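Local coordinates for adenosine kinase, putative (Trypanosoma brucei, PDB 3OTX), which probably phosphorylates adenosine to AMP with ATP and magnesium, a purine-salvage step carried out by a kinase of the PfkB carbohydrate kinase family, at residues Q75-A80 against H325-E330; T282-Q287 against D316-C321. The protein carries 1 engineered substitution. All coordinates share one frame; numbering follows the deposited sequence.

Contact 1: residues Q75-A80 against H325-E330. With AP5 (bis(adenosine)-5'-pentaphosphate), chain C.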
loop_
_atom_site.group_PDB
_atom_site.type_symbol
_atom_site.label_atom_id
_atom_site.label_comp_id
_atom_site.label_asym_id
_atom_site.label_seq_id
_atom_site.Cartn_x
_atom_site.Cartn_y
_atom_site.Cartn_z
ATOM N N GLN A 75 -4.258 2.329 -12.034
ATOM C CA GLN A 75 -4.238 3.005 -13.340
ATOM C C GLN A 75 -4.285 1.986 -14.487
ATOM O O GLN A 75 -4.909 2.212 -15.522
ATOM C CB GLN A 75 -2.989 3.911 -13.414
ATOM C CG GLN A 75 -2.940 4.878 -14.628
ATOM C CD GLN A 75 -4.018 5.944 -14.570
ATOM O OE1 GLN A 75 -4.116 6.738 -13.600
ATOM N NE2 GLN A 75 -4.923 5.885 -15.545
ATOM N N TRP A 76 -3.604 0.852 -14.312
ATOM C CA TRP A 76 -3.572 -0.214 -15.324
ATOM C C TRP A 76 -4.985 -0.714 -15.621
ATOM O O TRP A 76 -5.295 -1.139 -16.732
ATOM C CB TRP A 76 -2.707 -1.399 -14.833
ATOM C CG TRP A 76 -2.656 -2.603 -15.732
ATOM C CD1 TRP A 76 -2.037 -2.698 -16.930
ATOM C CD2 TRP A 76 -3.189 -3.901 -15.449
ATOM N NE1 TRP A 76 -2.184 -3.967 -17.455
ATOM C CE2 TRP A 76 -2.888 -4.726 -16.550
ATOM C CE3 TRP A 76 -3.898 -4.439 -14.366
ATOM C CZ2 TRP A 76 -3.288 -6.065 -16.613
ATOM C CZ3 TRP A 76 -4.295 -5.774 -14.428
ATOM C CH2 TRP A 76 -3.977 -6.570 -15.531
ATOM N N MET A 77 -5.835 -0.661 -14.602
ATOM C CA MET A 77 -7.227 -1.097 -14.764
ATOM C C MET A 77 -8.136 -0.038 -15.364
ATOM O O MET A 77 -9.309 -0.326 -15.635
ATOM C CB MET A 77 -7.807 -1.479 -13.412
ATOM C CG MET A 77 -7.298 -2.793 -12.848
ATOM S SD MET A 77 -7.690 -4.236 -13.842
ATOM C CE MET A 77 -9.474 -4.370 -13.589
ATOM N N GLN A 78 -7.629 1.185 -15.523
ATOM C CA GLN A 78 -8.417 2.285 -16.072
ATOM C C GLN A 78 -7.616 2.991 -17.183
ATOM O O GLN A 78 -7.334 4.171 -17.097
ATOM C CB GLN A 78 -8.800 3.271 -14.951
ATOM C CG GLN A 78 -9.783 2.695 -13.890
ATOM C CD GLN A 78 -11.164 2.382 -14.451
ATOM O OE1 GLN A 78 -11.494 2.787 -15.548
ATOM N NE2 GLN A 78 -11.963 1.622 -13.697
ATOM N N GLN A 79 -7.193 2.255 -18.205
ATOM C CA GLN A 79 -6.242 2.827 -19.151
ATOM C C GLN A 79 -6.850 3.890 -20.080
ATOM O O GLN A 79 -6.118 4.631 -20.710
ATOM C CB GLN A 79 -5.491 1.750 -19.927
ATOM C CG GLN A 79 -4.444 1.011 -19.093
ATOM C CD GLN A 79 -3.780 -0.058 -19.898
ATOM O OE1 GLN A 79 -3.467 0.154 -21.064
ATOM N NE2 GLN A 79 -3.550 -1.223 -19.290
ATOM N N ALA A 80 -8.170 3.997 -20.113
ATOM C CA ALA A 80 -8.789 5.092 -20.866
ATOM C C ALA A 80 -8.639 6.459 -20.156
ATOM O O ALA A 80 -8.974 7.517 -20.737
ATOM C CB ALA A 80 -10.260 4.787 -21.216
ATOM N N HIS A 325 -9.033 -9.370 -6.225
ATOM C CA HIS A 325 -8.534 -10.744 -6.411
ATOM C C HIS A 325 -7.981 -10.925 -7.816
ATOM O O HIS A 325 -6.953 -11.572 -8.003
ATOM C CB HIS A 325 -9.620 -11.790 -6.181
ATOM C CG HIS A 325 -10.142 -11.817 -4.790
ATOM N ND1 HIS A 325 -11.344 -12.420 -4.483
ATOM C CD2 HIS A 325 -9.644 -11.332 -3.625
ATOM C CE1 HIS A 325 -11.568 -12.296 -3.184
ATOM N NE2 HIS A 325 -10.550 -11.647 -2.643
ATOM N N TYR A 326 -8.665 -10.350 -8.800
ATOM C CA TYR A 326 -8.208 -10.462 -10.166
ATOM C C TYR A 326 -6.789 -9.849 -10.323
ATOM O O TYR A 326 -5.869 -10.489 -10.858
ATOM C CB TYR A 326 -9.212 -9.785 -11.127
ATOM C CG TYR A 326 -8.581 -9.609 -12.470
ATOM C CD1 TYR A 326 -8.412 -10.689 -13.341
ATOM C CD2 TYR A 326 -8.078 -8.374 -12.836
ATOM C CE1 TYR A 326 -7.777 -10.524 -14.589
ATOM C CE2 TYR A 326 -7.426 -8.196 -14.058
ATOM C CZ TYR A 326 -7.285 -9.272 -14.916
ATOM O OH TYR A 326 -6.646 -9.059 -16.113
ATOM N N THR A 327 -6.640 -8.606 -9.892
ATOM C CA THR A 327 -5.372 -7.923 -10.034
ATOM C C THR A 327 -4.265 -8.605 -9.230
ATOM O O THR A 327 -3.153 -8.764 -9.731
ATOM C CB THR A 327 -5.456 -6.413 -9.721
ATOM O OG1 THR A 327 -6.096 -6.209 -8.478
ATOM C CG2 THR A 327 -6.286 -5.693 -10.796
ATOM N N ALA A 328 -4.579 -9.036 -8.012
ATOM C CA ALA A 328 -3.572 -9.749 -7.200
ATOM C C ALA A 328 -3.128 -11.038 -7.892
ATOM O O ALA A 328 -1.920 -11.329 -7.979
ATOM C CB ALA A 328 -4.121 -10.040 -5.803
ATOM N N GLN A 329 -4.097 -11.780 -8.431
ATOM C CA GLN A 329 -3.785 -13.005 -9.118
ATOM C C GLN A 329 -2.973 -12.766 -10.390
ATOM O O GLN A 329 -2.115 -13.569 -10.730
ATOM C CB GLN A 329 -5.033 -13.846 -9.345
ATOM C CG GLN A 329 -5.460 -14.471 -8.011
ATOM C CD GLN A 329 -6.534 -15.523 -8.119
ATOM O OE1 GLN A 329 -7.245 -15.616 -9.118
ATOM N NE2 GLN A 329 -6.655 -16.333 -7.086
ATOM N N GLU A 330 -3.210 -11.643 -11.052
ATOM C CA GLU A 330 -2.398 -11.333 -12.246
ATOM C C GLU A 330 -0.947 -11.046 -11.857
ATOM O O GLU A 330 -0.009 -11.584 -12.470
ATOM C CB GLU A 330 -2.983 -10.149 -13.027
ATOM C CG GLU A 330 -4.246 -10.454 -13.809
ATOM C CD GLU A 330 -4.082 -11.531 -14.870
ATOM O OE1 GLU A 330 -3.083 -11.491 -15.621
ATOM O OE2 GLU A 330 -4.963 -12.420 -14.947
HETATM P PA AP5 C . -2.565 -11.813 0.594
HETATM O O1A AP5 C . -1.516 -12.914 0.714
HETATM O O2A AP5 C . -3.613 -11.836 1.688
HETATM O O3A AP5 C . -1.939 -10.330 0.598
HETATM P PB AP5 C . -0.691 -9.807 1.478
HETATM O O1B AP5 C . -0.405 -10.688 2.655
HETATM O O2B AP5 C . -0.939 -8.363 1.741
HETATM O O3B AP5 C . 0.456 -9.985 0.387
HETATM P PG AP5 C . 2.042 -10.083 0.478
HETATM O O1G AP5 C . 2.497 -10.830 -0.737
HETATM O O2G AP5 C . 2.567 -10.802 1.701
HETATM O O3G AP5 C . 2.407 -8.581 0.340
HETATM P PD AP5 C . 3.847 -7.846 0.341
HETATM O O1D AP5 C . 5.023 -8.792 0.507
HETATM O O2D AP5 C . 3.700 -6.705 1.309
HETATM O O3D AP5 C . 3.915 -7.330 -1.182
HETATM P PE AP5 C . 3.302 -5.947 -1.744
HETATM O O1E AP5 C . 1.971 -5.686 -1.097
HETATM O O2E AP5 C . 3.362 -5.964 -3.270
HETATM O O5F AP5 C . -3.184 -11.901 -0.883
HETATM C C5F AP5 C . -4.073 -10.893 -1.364
HETATM C C4F AP5 C . -4.915 -11.475 -2.473
HETATM O O4F AP5 C . -4.070 -12.042 -3.483
HETATM C C3F AP5 C . -5.794 -12.651 -2.058
HETATM O O3F AP5 C . -7.022 -12.177 -1.563
HETATM C C2F AP5 C . -5.894 -13.469 -3.313
HETATM O O2F AP5 C . -6.870 -12.920 -4.163
HETATM C C1F AP5 C . -4.529 -13.243 -3.971
HETATM N N9A AP5 C . -3.519 -14.280 -3.617
HETATM C C8A AP5 C . -2.406 -14.117 -2.786
HETATM N N7A AP5 C . -1.738 -15.303 -2.754
HETATM C C5A AP5 C . -2.386 -16.191 -3.545
HETATM C C6A AP5 C . -2.140 -17.496 -3.910
HETATM N N6A AP5 C . -1.023 -18.131 -3.546
HETATM N N1A AP5 C . -3.011 -18.120 -4.769
HETATM C C2A AP5 C . -4.113 -17.468 -5.299
HETATM N N3A AP5 C . -4.341 -16.158 -4.936
HETATM C C4A AP5 C . -3.491 -15.528 -4.102
HETATM O O5J AP5 C . 4.331 -4.823 -1.180
HETATM C C5J AP5 C . 5.691 -4.853 -1.578
HETATM C C4J AP5 C . 6.117 -3.395 -1.608
HETATM O O4J AP5 C . 6.233 -2.873 -0.274
HETATM C C3J AP5 C . 7.518 -3.174 -2.188
HETATM O O3J AP5 C . 7.363 -2.641 -3.503
HETATM C C2J AP5 C . 8.199 -2.202 -1.211
HETATM O O2J AP5 C . 8.845 -1.108 -1.852
HETATM C C1J AP5 C . 7.034 -1.724 -0.381
HETATM N N9B AP5 C . 7.421 -1.224 0.946
HETATM C C8B AP5 C . 8.092 -1.944 1.897
HETATM N N7B AP5 C . 8.294 -1.113 2.952
HETATM C C5B AP5 C . 7.753 0.113 2.667
HETATM C C6B AP5 C . 7.668 1.310 3.388
HETATM N N6B AP5 C . 8.238 1.501 4.589
HETATM N N1B AP5 C . 7.067 2.356 2.744
HETATM C C2B AP5 C . 6.464 2.269 1.511
HETATM N N3B AP5 C . 6.587 1.103 0.783
HETATM C C4B AP5 C . 7.195 0.039 1.389
#
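The ring of Tyr326 meets segment 75-80 at its edge, where the sulfur of Met77 lies near the ring plane, 5.2 Å from the ring centroid to SD and 79° off the normal, an edge-on Met-aromatic contact. One face of Tyr326 is covered from its own helix by Glu330, whose CG sits 3.4 Å above the Tyr326 ring plane, displaced toward the rim. The side chains of Trp76 and Tyr326 cross at about a right angle, with Trp76 CZ3 4.0 Å from Tyr326 CE2, and the indole receives the methyl CG2 of Thr327 at its edge. This is apolar helix-end packing within the ribokinase-like fold: residues at and just beyond the end of helix 66-76, Trp76 and Met77, rest on helix 317-332. With CG of Trp76 anti to the backbone N (chi1 176°), the six-membered ring reaches across to Tyr326, and Trp76 CH2 approaches Tyr326 OH to 3.7 Å. Met77 bends at both chi2 and chi3, bringing its sulfur against both Thr327 CG2 and the Tyr326 edge at CE2. The polar ends look elsewhere: Tyr326 OH pairs with Ser344 N, and Thr327 OG1 with Ala302 O. Phe345 stacks on Tyr326, and Arg334 makes a cation-pi contact with Trp76. Another side of helix 317-332 lines the nucleotide pocket, where Ala328 CB lies 3.1 Å from the ribose oxygen O4F of the bis(adenosine) pentaphosphate and Gln329 NE2 donates to adenine N3A at 3.2 Å, with an N-H...acceptor angle of 165°.

Contact 2: residues T282-Q287 against D316-C321. With AP5 (bis(adenosine)-5'-pentaphosphate), chain C.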
loop_
_atom_site.group_PDB
_atom_site.type_symbol
_atom_site.label_atom_id
_atom_site.label_comp_id
_atom_site.label_asym_id
_atom_site.label_seq_id
_atom_site.Cartn_x
_atom_site.Cartn_y
_atom_site.Cartn_z
ATOM N N THR A 282 -17.868 -13.211 3.426
ATOM C CA THR A 282 -16.601 -13.648 2.870
ATOM C C THR A 282 -16.722 -13.678 1.355
ATOM O O THR A 282 -17.770 -14.028 0.800
ATOM C CB THR A 282 -16.161 -15.024 3.421
ATOM O OG1 THR A 282 -17.219 -15.961 3.275
ATOM C CG2 THR A 282 -15.802 -14.932 4.910
ATOM N N VAL A 283 -15.638 -13.276 0.698
ATOM C CA VAL A 283 -15.565 -13.271 -0.746
ATOM C C VAL A 283 -14.515 -14.295 -1.195
ATOM O O VAL A 283 -13.315 -14.092 -0.962
ATOM C CB VAL A 283 -15.145 -11.879 -1.252
ATOM C CG1 VAL A 283 -15.169 -11.816 -2.763
ATOM C CG2 VAL A 283 -16.033 -10.787 -0.645
ATOM N N PRO A 284 -14.946 -15.377 -1.862
ATOM C CA PRO A 284 -13.994 -16.443 -2.230
ATOM C C PRO A 284 -12.931 -15.972 -3.193
ATOM O O PRO A 284 -13.167 -15.105 -4.045
ATOM C CB PRO A 284 -14.861 -17.500 -2.896
ATOM C CG PRO A 284 -16.247 -17.232 -2.437
ATOM C CD PRO A 284 -16.348 -15.793 -2.074
ATOM N N VAL A 285 -11.752 -16.540 -3.034
ATOM C CA VAL A 285 -10.653 -16.260 -3.950
ATOM C C VAL A 285 -10.679 -17.371 -5.011
ATOM O O VAL A 285 -10.678 -18.570 -4.667
ATOM C CB VAL A 285 -9.311 -16.268 -3.188
ATOM C CG1 VAL A 285 -8.132 -16.315 -4.162
ATOM C CG2 VAL A 285 -9.213 -15.069 -2.285
ATOM N N PRO A 286 -10.703 -16.997 -6.309
ATOM C CA PRO A 286 -10.760 -18.029 -7.349
ATOM C C PRO A 286 -9.564 -18.992 -7.287
ATOM O O PRO A 286 -8.442 -18.571 -7.025
ATOM C CB PRO A 286 -10.758 -17.220 -8.659
ATOM C CG PRO A 286 -11.220 -15.875 -8.275
ATOM C CD PRO A 286 -10.683 -15.643 -6.879
ATOM N N GLN A 287 -9.824 -20.272 -7.487
ATOM C CA GLN A 287 -8.780 -21.288 -7.492
ATOM C C GLN A 287 -7.695 -20.917 -8.498
ATOM O O GLN A 287 -8.003 -20.458 -9.610
ATOM C CB GLN A 287 -9.398 -22.638 -7.854
ATOM C CG GLN A 287 -8.493 -23.833 -7.644
ATOM C CD GLN A 287 -7.522 -24.050 -8.794
ATOM O OE1 GLN A 287 -6.415 -24.553 -8.594
ATOM N NE2 GLN A 287 -7.926 -23.660 -10.003
ATOM N N ASP A 316 -20.177 -2.233 -6.183
ATOM C CA ASP A 316 -20.386 -2.631 -4.794
ATOM C C ASP A 316 -19.144 -3.244 -4.163
ATOM O O ASP A 316 -18.202 -3.634 -4.881
ATOM C CB ASP A 316 -21.657 -3.473 -4.582
ATOM C CG ASP A 316 -21.539 -4.937 -5.022
ATOM O OD1 ASP A 316 -22.618 -5.539 -5.179
ATOM O OD2 ASP A 316 -20.469 -5.543 -5.162
ATOM N N LEU A 317 -19.135 -3.289 -2.833
ATOM C CA LEU A 317 -17.938 -3.680 -2.081
ATOM C C LEU A 317 -17.459 -5.074 -2.427
ATOM O O LEU A 317 -16.267 -5.297 -2.531
ATOM C CB LEU A 317 -18.149 -3.556 -0.579
ATOM C CG LEU A 317 -18.207 -2.121 -0.044
ATOM C CD1 LEU A 317 -18.751 -2.136 1.373
ATOM C CD2 LEU A 317 -16.861 -1.388 -0.111
ATOM N N ARG A 318 -18.391 -6.009 -2.598
ATOM C CA ARG A 318 -17.996 -7.357 -2.946
ATOM C C ARG A 318 -17.301 -7.425 -4.319
ATOM O O ARG A 318 -16.297 -8.151 -4.497
ATOM C CB ARG A 318 -19.206 -8.274 -2.889
ATOM C CG ARG A 318 -18.845 -9.695 -2.854
ATOM C CD ARG A 318 -20.074 -10.498 -2.436
ATOM N NE ARG A 318 -19.751 -11.906 -2.547
ATOM C CZ ARG A 318 -19.642 -12.728 -1.515
ATOM N NH1 ARG A 318 -19.875 -12.285 -0.284
ATOM N NH2 ARG A 318 -19.351 -14.005 -1.728
ATOM N N ARG A 319 -17.813 -6.655 -5.280
ATOM C CA ARG A 319 -17.189 -6.536 -6.602
ATOM C C ARG A 319 -15.798 -5.891 -6.543
ATOM O O ARG A 319 -14.941 -6.242 -7.342
ATOM C CB ARG A 319 -18.098 -5.755 -7.576
ATOM C CG ARG A 319 -17.598 -5.690 -9.033
ATOM C CD ARG A 319 -17.336 -7.094 -9.561
ATOM N NE ARG A 319 -16.848 -7.135 -10.934
ATOM C CZ ARG A 319 -16.444 -8.243 -11.564
ATOM N NH1 ARG A 319 -16.469 -9.416 -10.946
ATOM N NH2 ARG A 319 -16.018 -8.185 -12.823
ATOM N N CYS A 320 -15.617 -4.945 -5.634
ATOM C CA CYS A 320 -14.318 -4.300 -5.424
ATOM C C CYS A 320 -13.327 -5.376 -4.971
ATOM O O CYS A 320 -12.191 -5.458 -5.462
ATOM C CB CYS A 320 -14.442 -3.173 -4.388
ATOM S SG CYS A 320 -15.372 -1.743 -5.028
ATOM N N CYS A 321 -13.785 -6.237 -4.065
ATOM C CA CYS A 321 -12.976 -7.396 -3.623
ATOM C C CYS A 321 -12.655 -8.381 -4.755
ATOM O O CYS A 321 -11.505 -8.807 -4.915
ATOM C CB CYS A 321 -13.634 -8.123 -2.429
ATOM S SG CYS A 321 -13.726 -7.166 -0.923
HETATM P PA AP5 C . -2.565 -11.813 0.594
HETATM O O1A AP5 C . -1.516 -12.914 0.714
HETATM O O2A AP5 C . -3.613 -11.836 1.688
HETATM O O3A AP5 C . -1.939 -10.330 0.598
HETATM P PB AP5 C . -0.691 -9.807 1.478
HETATM O O1B AP5 C . -0.405 -10.688 2.655
HETATM O O2B AP5 C . -0.939 -8.363 1.741
HETATM O O3B AP5 C . 0.456 -9.985 0.387
HETATM P PG AP5 C . 2.042 -10.083 0.478
HETATM O O1G AP5 C . 2.497 -10.830 -0.737
HETATM O O2G AP5 C . 2.567 -10.802 1.701
HETATM O O3G AP5 C . 2.407 -8.581 0.340
HETATM P PD AP5 C . 3.847 -7.846 0.341
HETATM O O1D AP5 C . 5.023 -8.792 0.507
HETATM O O2D AP5 C . 3.700 -6.705 1.309
HETATM O O3D AP5 C . 3.915 -7.330 -1.182
HETATM P PE AP5 C . 3.302 -5.947 -1.744
HETATM O O1E AP5 C . 1.971 -5.686 -1.097
HETATM O O2E AP5 C . 3.362 -5.964 -3.270
HETATM O O5F AP5 C . -3.184 -11.901 -0.883
HETATM C C5F AP5 C . -4.073 -10.893 -1.364
HETATM C C4F AP5 C . -4.915 -11.475 -2.473
HETATM O O4F AP5 C . -4.070 -12.042 -3.483
HETATM C C3F AP5 C . -5.794 -12.651 -2.058
HETATM O O3F AP5 C . -7.022 -12.177 -1.563
HETATM C C2F AP5 C . -5.894 -13.469 -3.313
HETATM O O2F AP5 C . -6.870 -12.920 -4.163
HETATM C C1F AP5 C . -4.529 -13.243 -3.971
HETATM N N9A AP5 C . -3.519 -14.280 -3.617
HETATM C C8A AP5 C . -2.406 -14.117 -2.786
HETATM N N7A AP5 C . -1.738 -15.303 -2.754
HETATM C C5A AP5 C . -2.386 -16.191 -3.545
HETATM C C6A AP5 C . -2.140 -17.496 -3.910
HETATM N N6A AP5 C . -1.023 -18.131 -3.546
HETATM N N1A AP5 C . -3.011 -18.120 -4.769
HETATM C C2A AP5 C . -4.113 -17.468 -5.299
HETATM N N3A AP5 C . -4.341 -16.158 -4.936
HETATM C C4A AP5 C . -3.491 -15.528 -4.102
HETATM O O5J AP5 C . 4.331 -4.823 -1.180
HETATM C C5J AP5 C . 5.691 -4.853 -1.578
HETATM C C4J AP5 C . 6.117 -3.395 -1.608
HETATM O O4J AP5 C . 6.233 -2.873 -0.274
HETATM C C3J AP5 C . 7.518 -3.174 -2.188
HETATM O O3J AP5 C . 7.363 -2.641 -3.503
HETATM C C2J AP5 C . 8.199 -2.202 -1.211
HETATM O O2J AP5 C . 8.845 -1.108 -1.852
HETATM C C1J AP5 C . 7.034 -1.724 -0.381
HETATM N N9B AP5 C . 7.421 -1.224 0.946
HETATM C C8B AP5 C . 8.092 -1.944 1.897
HETATM N N7B AP5 C . 8.294 -1.113 2.952
HETATM C C5B AP5 C . 7.753 0.113 2.667
HETATM C C6B AP5 C . 7.668 1.310 3.388
HETATM N N6B AP5 C . 8.238 1.501 4.589
HETATM N N1B AP5 C . 7.067 2.356 2.744
HETATM C C2B AP5 C . 6.464 2.269 1.511
HETATM N N3B AP5 C . 6.587 1.103 0.783
HETATM C C4B AP5 C . 7.195 0.039 1.389
#
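At the margin of the pocket for the ADP-side adenosine of the bound bis(adenosine) pentaphosphate, the edge strand 279-283 of the large sheet of the ribokinase-like fold packs against the N-terminal turns of helix 317-332. Val283 faces the helix and carries the apolar part. Its CG2 lies 3.7 Å from CG of Arg318, and both of its methyls, CG1 and CG2, are 4.0 Å from CB of Cys321. The Val283 and Arg318 side chains run past each other in opposite directions. Arg318 is extended from CG to NE, with CG anti to the backbone N (chi1 -164°), which carries the guanidinium to the strand's main chain. There Thr282 O stands 2.9 Å from Arg318 NH1 and 3.0 Å from Arg318 NH2, while Val283 CA lies over one face of the guanidinium, displaced toward its rim. Pro284 CD comes within 3.5 Å of Arg318 NH2. Just before the helix, Asp316 occupies the N-cap position: its OD2 accepts from Arg319 N at 2.9 Å, with an N-H...acceptor angle of 161°, the amide arriving nearly in line with the carboxylate C-O bond, and its charge would partly offset the positive end of the helix dipole. After Val283 the chain leaves the strand and reaches the nucleotide, where Val285 CG1 is 3.6 Å from the ribose hydroxyl O2F. Backbone hydrogen bonds join Val283 to Thr272 of the adjoining strand 270-276. The contact therefore combines methyl packing with a charged end: Arg318 NH1 also forms a salt bridge with Glu281, which probably steadies the guanidinium beside the Thr282 carbonyl.

How the contacts relate
From the N terminus, the chain first supplies 75-80, at the end of helix 66-76, which meets 325-330 near the C terminus, so contact 1 closes a loop of 244 residues. Contact 2 is nested inside that loop: from 282-287 the chain passes through helix 300-311 and comes back at 316-321, closing 28 residues. Both contacts use helix 317-332, its N-terminal turns joining edge strand 279-283 and a later part joining helix 66-76. Their centres are 14 Å apart, yet they meet directly, Gln329 NE2 lying 2.9 Å from Pro286 O in a probable hydrogen bond. Both also touch the bound nucleotide analogue.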